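Local coordinates for protein tumor necrosis factor ligand superfamily member 9 (Mus musculus, PDB 6MKB) that acts as a T-cell costimulatory cytokine, binding the receptor TNFRSF9 (4-1BB) and inducing activated peripheral blood T-cells to proliferate, at residues V9-L21 with W149-L163. Numbering follows the deposited sequence.
With NA (sodium ion), chain O; SO4 (sulfate ion), chain M.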
ATOM      1  N   VAL B   9      18.308  -0.252  -3.602  1.00 51.68           N
ATOM      2  CA  VAL B   9      17.864   1.069  -4.038  1.00 48.71           C
ATOM      3  C   VAL B   9      16.470   1.250  -3.471  1.00 52.09           C
ATOM      4  O   VAL B   9      15.556   0.508  -3.835  1.00 51.65           O
ATOM      5  CB  VAL B   9      17.949   1.237  -5.571  1.00 51.19           C
ATOM      6  CG1 VAL B   9      17.365   2.577  -6.012  1.00 50.43           C
ATOM      7  CG2 VAL B   9      19.389   1.081  -6.064  1.00 50.82           C
ATOM      8  N   PHE B  10      16.337   2.155  -2.481  1.00 48.73           N
ATOM      9  CA  PHE B  10      15.098   2.405  -1.742  1.00 47.19           C
ATOM     10  C   PHE B  10      15.028   3.837  -1.245  1.00 50.20           C
ATOM     11  O   PHE B  10      16.037   4.409  -0.836  1.00 50.01           O
ATOM     12  CB  PHE B  10      14.999   1.423  -0.526  1.00 49.82           C
ATOM     13  CG  PHE B  10      13.776   1.582   0.369  1.00 50.78           C
ATOM     14  CD1 PHE B  10      12.552   1.033   0.007  1.00 53.10           C
ATOM     15  CD2 PHE B  10      13.856   2.276   1.570  1.00 52.38           C
ATOM     16  CE1 PHE B  10      11.428   1.188   0.823  1.00 53.53           C
ATOM     17  CE2 PHE B  10      12.738   2.418   2.390  1.00 54.70           C
ATOM     18  CZ  PHE B  10      11.532   1.872   2.012  1.00 52.47           C
ATOM     19  N   ALA B  11      13.815   4.394  -1.236  1.00 47.32           N
ATOM     20  CA  ALA B  11      13.515   5.723  -0.703  1.00 46.40           C
ATOM     21  C   ALA B  11      12.137   5.734  -0.050  1.00 49.45           C
ATOM     22  O   ALA B  11      11.221   5.087  -0.545  1.00 49.08           O
ATOM     23  CB  ALA B  11      13.582   6.768  -1.801  1.00 46.31           C
ATOM     24  N   LYS B  12      12.005   6.449   1.065  1.00 46.38           N
ATOM     25  CA  LYS B  12      10.743   6.671   1.775  1.00 45.81           C
ATOM     26  C   LYS B  12      10.772   8.073   2.336  1.00 50.42           C
ATOM     27  O   LYS B  12      11.414   8.314   3.361  1.00 51.95           O
ATOM     28  CB  LYS B  12      10.457   5.622   2.876  1.00 48.78           C
ATOM     29  CG  LYS B  12       9.020   5.720   3.399  1.00 54.92           C
ATOM     30  CD  LYS B  12       8.717   4.810   4.593  1.00 51.40           C
ATOM     31  CE  LYS B  12       7.449   5.297   5.253  1.00 52.02           C
ATOM     32  NZ  LYS B  12       6.957   4.372   6.295  1.00 74.30           N
ATOM     33  N   LEU B  13      10.140   9.005   1.614  1.00 46.08           N
ATOM     34  CA  LEU B  13      10.043  10.424   1.967  1.00 45.68           C
ATOM     35  C   LEU B  13       8.821  10.641   2.818  1.00 49.95           C
ATOM     36  O   LEU B  13       7.851   9.921   2.655  1.00 50.51           O
ATOM     37  CB  LEU B  13       9.998  11.322   0.706  1.00 44.70           C
ATOM     38  CG  LEU B  13      11.120  11.114  -0.317  1.00 48.95           C
ATOM     39  CD1 LEU B  13      10.930  11.993  -1.510  1.00 49.96           C
ATOM     40  CD2 LEU B  13      12.480  11.345   0.276  1.00 47.93           C
ATOM     41  N   LEU B  14       8.873  11.609   3.739  1.00 47.62           N
ATOM     42  CA  LEU B  14       7.766  11.930   4.648  1.00 46.72           C
ATOM     43  C   LEU B  14       7.319  13.340   4.354  1.00 51.51           C
ATOM     44  O   LEU B  14       8.145  14.240   4.242  1.00 52.52           O
ATOM     45  CB  LEU B  14       8.169  11.749   6.129  1.00 47.58           C
ATOM     46  CG  LEU B  14       8.767  10.386   6.547  1.00 51.32           C
ATOM     47  CD1 LEU B  14       9.083  10.395   8.023  1.00 53.09           C
ATOM     48  CD2 LEU B  14       7.822   9.220   6.236  1.00 49.20           C
ATOM     49  N   ALA B  15       6.016  13.517   4.139  1.00 48.42           N
ATOM     50  CA  ALA B  15       5.451  14.788   3.719  1.00 47.79           C
ATOM     51  C   ALA B  15       5.594  15.876   4.769  1.00 52.52           C
ATOM     52  O   ALA B  15       5.339  15.642   5.952  1.00 54.32           O
ATOM     53  CB  ALA B  15       3.981  14.605   3.353  1.00 47.07           C
ATOM     54  N   LYS B  16       5.980  17.080   4.322  1.00 47.32           N
ATOM     55  CA  LYS B  16       6.011  18.261   5.180  1.00 47.00           C
ATOM     56  C   LYS B  16       4.562  18.582   5.554  1.00 53.42           C
ATOM     57  O   LYS B  16       3.639  18.190   4.829  1.00 53.17           O
ATOM     58  CB  LYS B  16       6.690  19.430   4.474  1.00 48.39           C
ATOM     59  CG  LYS B  16       8.208  19.349   4.484  1.00 56.49           C
ATOM     60  CD  LYS B  16       8.808  20.672   4.061  1.00 66.99           C
ATOM     61  CE  LYS B  16      10.301  20.600   3.864  1.00 78.66           C
ATOM     62  NZ  LYS B  16      10.887  21.925   3.528  1.00 81.54           N
ATOM     63  N   ASN B  17       4.348  19.213   6.707  1.00 51.67           N
ATOM     64  CA  ASN B  17       3.003  19.510   7.183  1.00 51.70           C
ATOM     65  C   ASN B  17       2.210  20.387   6.211  1.00 56.55           C
ATOM     66  O   ASN B  17       2.765  21.215   5.490  1.00 56.51           O
ATOM     67  CB  ASN B  17       3.043  20.140   8.577  1.00 51.28           C
ATOM     68  CG  ASN B  17       3.204  19.115   9.676  1.00 70.68           C
ATOM     69  OD1 ASN B  17       3.513  17.936   9.434  1.00 62.70           O
ATOM     70  ND2 ASN B  17       2.999  19.538  10.913  1.00 62.71           N
ATOM     71  N   GLN B  18       0.906  20.144   6.185  1.00 53.37           N
ATOM     72  CA  GLN B  18      -0.091  20.824   5.380  1.00 53.93           C
ATOM     73  C   GLN B  18      -1.316  21.020   6.283  1.00 58.46           C
ATOM     74  O   GLN B  18      -2.059  20.064   6.529  1.00 58.11           O
ATOM     75  CB  GLN B  18      -0.386  19.970   4.130  1.00 54.52           C
ATOM     76  CG  GLN B  18      -0.607  20.750   2.858  1.00 69.43           C
ATOM     77  CD  GLN B  18       0.625  21.453   2.369  1.00 78.99           C
ATOM     78  OE1 GLN B  18       1.604  20.828   1.954  1.00 74.05           O
ATOM     79  NE2 GLN B  18       0.584  22.778   2.392  1.00 75.30           N
ATOM     80  N   ALA B  19      -1.471  22.239   6.841  1.00 56.21           N
ATOM     81  CA  ALA B  19      -2.504  22.633   7.822  1.00 56.39           C
ATOM     82  C   ALA B  19      -3.948  22.476   7.330  1.00 58.01           C
ATOM     83  O   ALA B  19      -4.860  22.329   8.146  1.00 57.62           O
ATOM     84  CB  ALA B  19      -2.275  24.074   8.267  1.00 58.99           C
ATOM     85  N   SER B  20      -4.151  22.541   6.018  1.00 54.15           N
ATOM     86  CA  SER B  20      -5.457  22.412   5.359  1.00 53.50           C
ATOM     87  C   SER B  20      -5.248  21.818   3.984  1.00 55.02           C
ATOM     88  O   SER B  20      -4.103  21.752   3.528  1.00 54.73           O
ATOM     89  CB  SER B  20      -6.155  23.769   5.268  1.00 57.47           C
ATOM     90  OG  SER B  20      -5.473  24.655   4.394  1.00 64.15           O
ATOM     91  N   LEU B  21      -6.323  21.377   3.323  1.00 49.49           N
ATOM     92  CA  LEU B  21      -6.161  20.773   2.011  1.00 47.21           C
ATOM     93  C   LEU B  21      -6.371  21.779   0.889  1.00 52.35           C
ATOM     94  O   LEU B  21      -7.178  22.698   0.987  1.00 53.50           O
ATOM     95  CB  LEU B  21      -7.086  19.559   1.826  1.00 45.69           C
ATOM     96  CG  LEU B  21      -6.952  18.397   2.809  1.00 47.40           C
ATOM     97  CD1 LEU B  21      -7.917  17.288   2.461  1.00 44.99           C
ATOM     98  CD2 LEU B  21      -5.502  17.879   2.919  1.00 47.80           C
ATOM     99  N   TRP B 149      -9.497  18.879   7.313  1.00 47.19           N
ATOM    100  CA  TRP B 149      -8.493  17.817   7.199  1.00 45.99           C
ATOM    101  C   TRP B 149      -7.130  18.420   7.034  1.00 50.10           C
ATOM    102  O   TRP B 149      -7.008  19.524   6.509  1.00 50.73           O
ATOM    103  CB  TRP B 149      -8.785  16.869   6.027  1.00 44.07           C
ATOM    104  CG  TRP B 149     -10.072  16.103   6.143  1.00 45.06           C
ATOM    105  CD1 TRP B 149     -11.276  16.450   5.617  1.00 48.81           C
ATOM    106  CD2 TRP B 149     -10.277  14.861   6.836  1.00 44.15           C
ATOM    107  NE1 TRP B 149     -12.210  15.482   5.897  1.00 48.78           N
ATOM    108  CE2 TRP B 149     -11.623  14.491   6.642  1.00 49.17           C
ATOM    109  CE3 TRP B 149      -9.433  13.991   7.558  1.00 44.82           C
ATOM    110  CZ2 TRP B 149     -12.158  13.294   7.158  1.00 48.25           C
ATOM    111  CZ3 TRP B 149      -9.949  12.795   8.047  1.00 46.11           C
ATOM    112  CH2 TRP B 149     -11.298  12.458   7.849  1.00 47.42           C
ATOM    113  N   GLU B 150      -6.095  17.689   7.463  1.00 45.80           N
ATOM    114  CA  GLU B 150      -4.715  18.152   7.377  1.00 45.47           C
ATOM    115  C   GLU B 150      -3.752  16.981   7.211  1.00 49.63           C
ATOM    116  O   GLU B 150      -4.099  15.823   7.495  1.00 48.31           O
ATOM    117  CB  GLU B 150      -4.339  18.965   8.643  1.00 47.56           C
ATOM    118  CG  GLU B 150      -4.188  18.113   9.900  1.00 51.47           C
ATOM    119  CD  GLU B 150      -3.839  18.813  11.194  1.00 62.31           C
ATOM    120  OE1 GLU B 150      -4.163  18.253  12.262  1.00 65.74           O
ATOM    121  OE2 GLU B 150      -3.245  19.914  11.151  1.00 66.48           O
ATOM    122  N   LEU B 151      -2.535  17.305   6.753  1.00 46.38           N
ATOM    123  CA  LEU B 151      -1.420  16.376   6.652  1.00 46.32           C
ATOM    124  C   LEU B 151      -0.449  16.815   7.700  1.00 52.59           C
ATOM    125  O   LEU B 151       0.120  17.893   7.560  1.00 54.81           O
ATOM    126  CB  LEU B 151      -0.761  16.345   5.244  1.00 45.76           C
ATOM    127  CG  LEU B 151      -1.621  16.069   4.012  1.00 49.13           C
ATOM    128  CD1 LEU B 151      -0.726  15.845   2.806  1.00 48.93           C
ATOM    129  CD2 LEU B 151      -2.526  14.859   4.209  1.00 48.42           C
ATOM    130  N   SER B 152      -0.323  16.064   8.795  1.00 48.91           N
ATOM    131  CA  SER B 152       0.566  16.469   9.870  1.00 50.39           C
ATOM    132  C   SER B 152       1.382  15.329  10.467  1.00 56.31           C
ATOM    133  O   SER B 152       0.992  14.178  10.403  1.00 55.99           O
ATOM    134  CB  SER B 152      -0.237  17.132  10.986  1.00 54.09           C
ATOM    135  OG  SER B 152      -1.185  16.250  11.566  1.00 58.52           O
ATOM    136  N   TYR B 153       2.499  15.678  11.084  1.00 55.58           N
ATOM    137  CA  TYR B 153       3.333  14.785  11.867  1.00 56.37           C
ATOM    138  C   TYR B 153       2.629  14.627  13.248  1.00 61.92           C
ATOM    139  O   TYR B 153       2.056  15.617  13.706  1.00 62.57           O
ATOM    140  CB  TYR B 153       4.742  15.390  11.996  1.00 58.29           C
ATOM    141  CG  TYR B 153       5.657  14.560  12.866  1.00 61.28           C
ATOM    142  CD1 TYR B 153       6.395  13.512  12.328  1.00 62.45           C
ATOM    143  CD2 TYR B 153       5.746  14.788  14.239  1.00 63.17           C
ATOM    144  CE1 TYR B 153       7.199  12.712  13.132  1.00 65.69           C
ATOM    145  CE2 TYR B 153       6.543  13.990  15.051  1.00 65.19           C
ATOM    146  CZ  TYR B 153       7.268  12.952  14.492  1.00 72.90           C
ATOM    147  OH  TYR B 153       8.053  12.143  15.267  1.00 79.51           O
ATOM    148  N   PRO B 154       2.542  13.437  13.902  1.00 58.07           N
ATOM    149  CA  PRO B 154       3.210  12.154  13.606  1.00 56.54           C
ATOM    150  C   PRO B 154       2.480  11.210  12.644  1.00 57.04           C
ATOM    151  O   PRO B 154       3.054  10.180  12.311  1.00 57.40           O
ATOM    152  CB  PRO B 154       3.371  11.534  15.006  1.00 59.22           C
ATOM    153  CG  PRO B 154       2.167  12.004  15.756  1.00 63.06           C
ATOM    154  CD  PRO B 154       1.858  13.385  15.217  1.00 59.27           C
ATOM    155  N   ASN B 155       1.271  11.543  12.169  1.00 52.26           N
ATOM    156  CA  ASN B 155       0.583  10.703  11.176  1.00 50.88           C
ATOM    157  C   ASN B 155       1.009  11.190   9.799  1.00 53.90           C
ATOM    158  O   ASN B 155       0.239  11.843   9.079  1.00 52.20           O
ATOM    159  CB  ASN B 155      -0.941  10.761  11.346  1.00 53.94           C
ATOM    160  CG  ASN B 155      -1.424  10.316  12.685  1.00 73.05           C
ATOM    161  OD1 ASN B 155      -0.976   9.301  13.221  1.00 73.46           O
ATOM    162  ND2 ASN B 155      -2.355  11.072  13.249  1.00 63.42           N
ATOM    163  N   THR B 156       2.273  10.922   9.464  1.00 50.74           N
ATOM    164  CA  THR B 156       2.892  11.449   8.269  1.00 50.37           C
ATOM    165  C   THR B 156       2.656  10.618   7.008  1.00 53.55           C
ATOM    166  O   THR B 156       2.962   9.433   6.955  1.00 53.78           O
ATOM    167  CB  THR B 156       4.390  11.638   8.481  1.00 55.86           C
ATOM    168  OG1 THR B 156       4.649  11.711   9.878  1.00 56.76           O
ATOM    169  CG2 THR B 156       4.909  12.875   7.795  1.00 55.66           C
ATOM    170  N   THR B 157       2.167  11.305   5.974  1.00 47.93           N
ATOM    171  CA  THR B 157       1.978  10.833   4.616  1.00 46.00           C
ATOM    172  C   THR B 157       3.394  10.534   4.053  1.00 48.27           C
ATOM    173  O   THR B 157       4.361  11.237   4.363  1.00 47.76           O
ATOM    174  CB  THR B 157       1.188  11.923   3.858  1.00 47.59           C
ATOM    175  OG1 THR B 157      -0.152  11.955   4.369  1.00 42.76           O
ATOM    176  CG2 THR B 157       1.205  11.762   2.320  1.00 38.94           C
ATOM    177  N   SER B 158       3.512   9.455   3.297  1.00 43.41           N
ATOM    178  CA  SER B 158       4.794   9.048   2.752  1.00 42.45           C
ATOM    179  C   SER B 158       4.702   8.711   1.265  1.00 44.86           C
ATOM    180  O   SER B 158       3.633   8.428   0.712  1.00 43.10           O
ATOM    181  CB  SER B 158       5.347   7.854   3.521  1.00 46.38           C
ATOM    182  OG  SER B 158       4.478   6.733   3.406  1.00 57.84           O
ATOM    183  N   PHE B 159       5.849   8.798   0.618  1.00 42.09           N
ATOM    184  CA  PHE B 159       6.027   8.476  -0.775  1.00 41.80           C
ATOM    185  C   PHE B 159       7.413   7.892  -0.921  1.00 46.31           C
ATOM    186  O   PHE B 159       8.356   8.356  -0.273  1.00 44.45           O
ATOM    187  CB  PHE B 159       5.806   9.725  -1.636  1.00 43.42           C
ATOM    188  CG  PHE B 159       6.540   9.865  -2.946  1.00 44.99           C
ATOM    189  CD1 PHE B 159       6.335   8.950  -3.980  1.00 48.87           C
ATOM    190  CD2 PHE B 159       7.327  10.987  -3.200  1.00 46.45           C
ATOM    191  CE1 PHE B 159       7.000   9.097  -5.209  1.00 50.47           C
ATOM    192  CE2 PHE B 159       7.948  11.162  -4.443  1.00 49.99           C
ATOM    193  CZ  PHE B 159       7.790  10.212  -5.436  1.00 48.94           C
ATOM    194  N   GLY B 160       7.511   6.848  -1.729  1.00 43.97           N
ATOM    195  CA  GLY B 160       8.791   6.218  -2.015  1.00 44.81           C
ATOM    196  C   GLY B 160       8.751   5.210  -3.140  1.00 48.47           C
ATOM    197  O   GLY B 160       7.750   5.098  -3.853  1.00 46.99           O
ATOM    198  N   LEU B 161       9.853   4.479  -3.296  1.00 46.09           N
ATOM    199  CA  LEU B 161      10.047   3.444  -4.314  1.00 46.26           C
ATOM    200  C   LEU B 161      11.245   2.602  -3.985  1.00 50.32           C
ATOM    201  O   LEU B 161      12.034   2.944  -3.093  1.00 51.00           O
ATOM    202  CB  LEU B 161      10.184   3.990  -5.775  1.00 46.19           C
ATOM    203  CG  LEU B 161      10.958   5.310  -6.066  1.00 50.77           C
ATOM    204  CD1 LEU B 161      12.363   5.275  -5.585  1.00 51.59           C
ATOM    205  CD2 LEU B 161      11.022   5.563  -7.520  1.00 50.76           C
ATOM    206  N   PHE B 162      11.356   1.478  -4.690  1.00 46.45           N
ATOM    207  CA  PHE B 162      12.481   0.583  -4.608  1.00 47.39           C
ATOM    208  C   PHE B 162      12.687  -0.146  -5.922  1.00 49.63           C
ATOM    209  O   PHE B 162      11.722  -0.510  -6.578  1.00 48.74           O
ATOM    210  CB  PHE B 162      12.394  -0.396  -3.441  1.00 50.73           C
ATOM    211  CG  PHE B 162      11.130  -1.132  -3.119  1.00 53.36           C
ATOM    212  CD1 PHE B 162      10.855  -2.359  -3.710  1.00 58.73           C
ATOM    213  CD2 PHE B 162      10.303  -0.705  -2.071  1.00 55.15           C
ATOM    214  CE1 PHE B 162       9.736  -3.117  -3.299  1.00 60.19           C
ATOM    215  CE2 PHE B 162       9.188  -1.460  -1.667  1.00 56.82           C
ATOM    216  CZ  PHE B 162       8.925  -2.668  -2.264  1.00 55.66           C
ATOM    217  N   LEU B 163      13.957  -0.341  -6.310  1.00 46.36           N
ATOM    218  CA  LEU B 163      14.312  -1.047  -7.524  1.00 46.88           C
ATOM    219  C   LEU B 163      14.144  -2.543  -7.307  1.00 51.22           C
ATOM    220  O   LEU B 163      14.814  -3.131  -6.456  1.00 51.41           O
ATOM    221  CB  LEU B 163      15.738  -0.690  -7.987  1.00 47.63           C
ATOM    222  CG  LEU B 163      16.266  -1.370  -9.272  1.00 51.63           C
ATOM    223  CD1 LEU B 163      15.327  -1.117 -10.470  1.00 50.68           C
ATOM    224  CD2 LEU B 163      17.662  -0.859  -9.609  1.00 50.80           C
TER
HETATM  225 NA    NA O 408      -1.818  13.370   8.858  1.00 92.59          NA
HETATM  226  S   SO4 M 403       6.743  21.232   8.257  1.00 94.68           S
HETATM  227  O1  SO4 M 403       5.917  21.514   7.053  1.00 95.21           O
HETATM  228  O2  SO4 M 403       8.105  21.789   8.020  1.00 96.86           O
HETATM  229  O3  SO4 M 403       6.139  21.928   9.427  1.00 96.21           O
HETATM  230  O4  SO4 M 403       6.795  19.769   8.517  1.00 87.99           O
HETATM  231  O   HOH W   1      17.289  -2.442  -5.301  1.00 54.82           O
HETATM  232  O   HOH W   2      -4.540  22.290  10.868  1.00 58.04           O
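Strand 10-15 pairs antiparallel with strand 158-163 in the TNF homology domain, a jelly-roll beta sandwich, and so joins the first strand of the chain to the last. Ala11 with Leu161 and Leu13 with Phe159 are hydrogen-bonded pairs. The shortest bond here runs from Leu13 N to Phe159 O, 2.7 Å. Ala15 N to Thr157 O closes this run. Beyond it, residues 152-156 form a loop, though Thr156 CG2 still packs on Ala15 O, and pairing resumes where Gln18 and Leu151 exchange two bonds. The loop carries Asn155, whose carbonyl O binds the sodium ion together with Lys67 and Ser69.

Apolar contacts lie on both faces. Phe10 and Phe162 meet rim to rim, CD1 to CD2 at 3.5 Å, with their planes at 32°. Phe162 CB lies in the plane of the Phe10 ring, at its edge. With CG between the backbone N and carbonyl carbon (chi1 45°), the Phe162 ring is turned so that its CD2 meets Phe10 CD1. The Phe162 ring also stacks on Phe162 of the second subunit, so this face lies at the dimer interface. On the other face, Leu13 and Phe159 run side by side, and the Phe159 ring goes on to meet Trp28. Further along, Leu21 CD1 rests on Trp149 CB at 3.7 Å.

Polar contacts gather round the loop and the 149-150 end. Asn17 OD1 accepts a bent bond from Tyr153 N (3.0 Å, 137° at the hydrogen). The backbone N of Asn17 donates to a sulfate ion, probably from the crystallisation liquor. A water donates to both Ala19 O and Glu150 OE2, at 2.7 Å each.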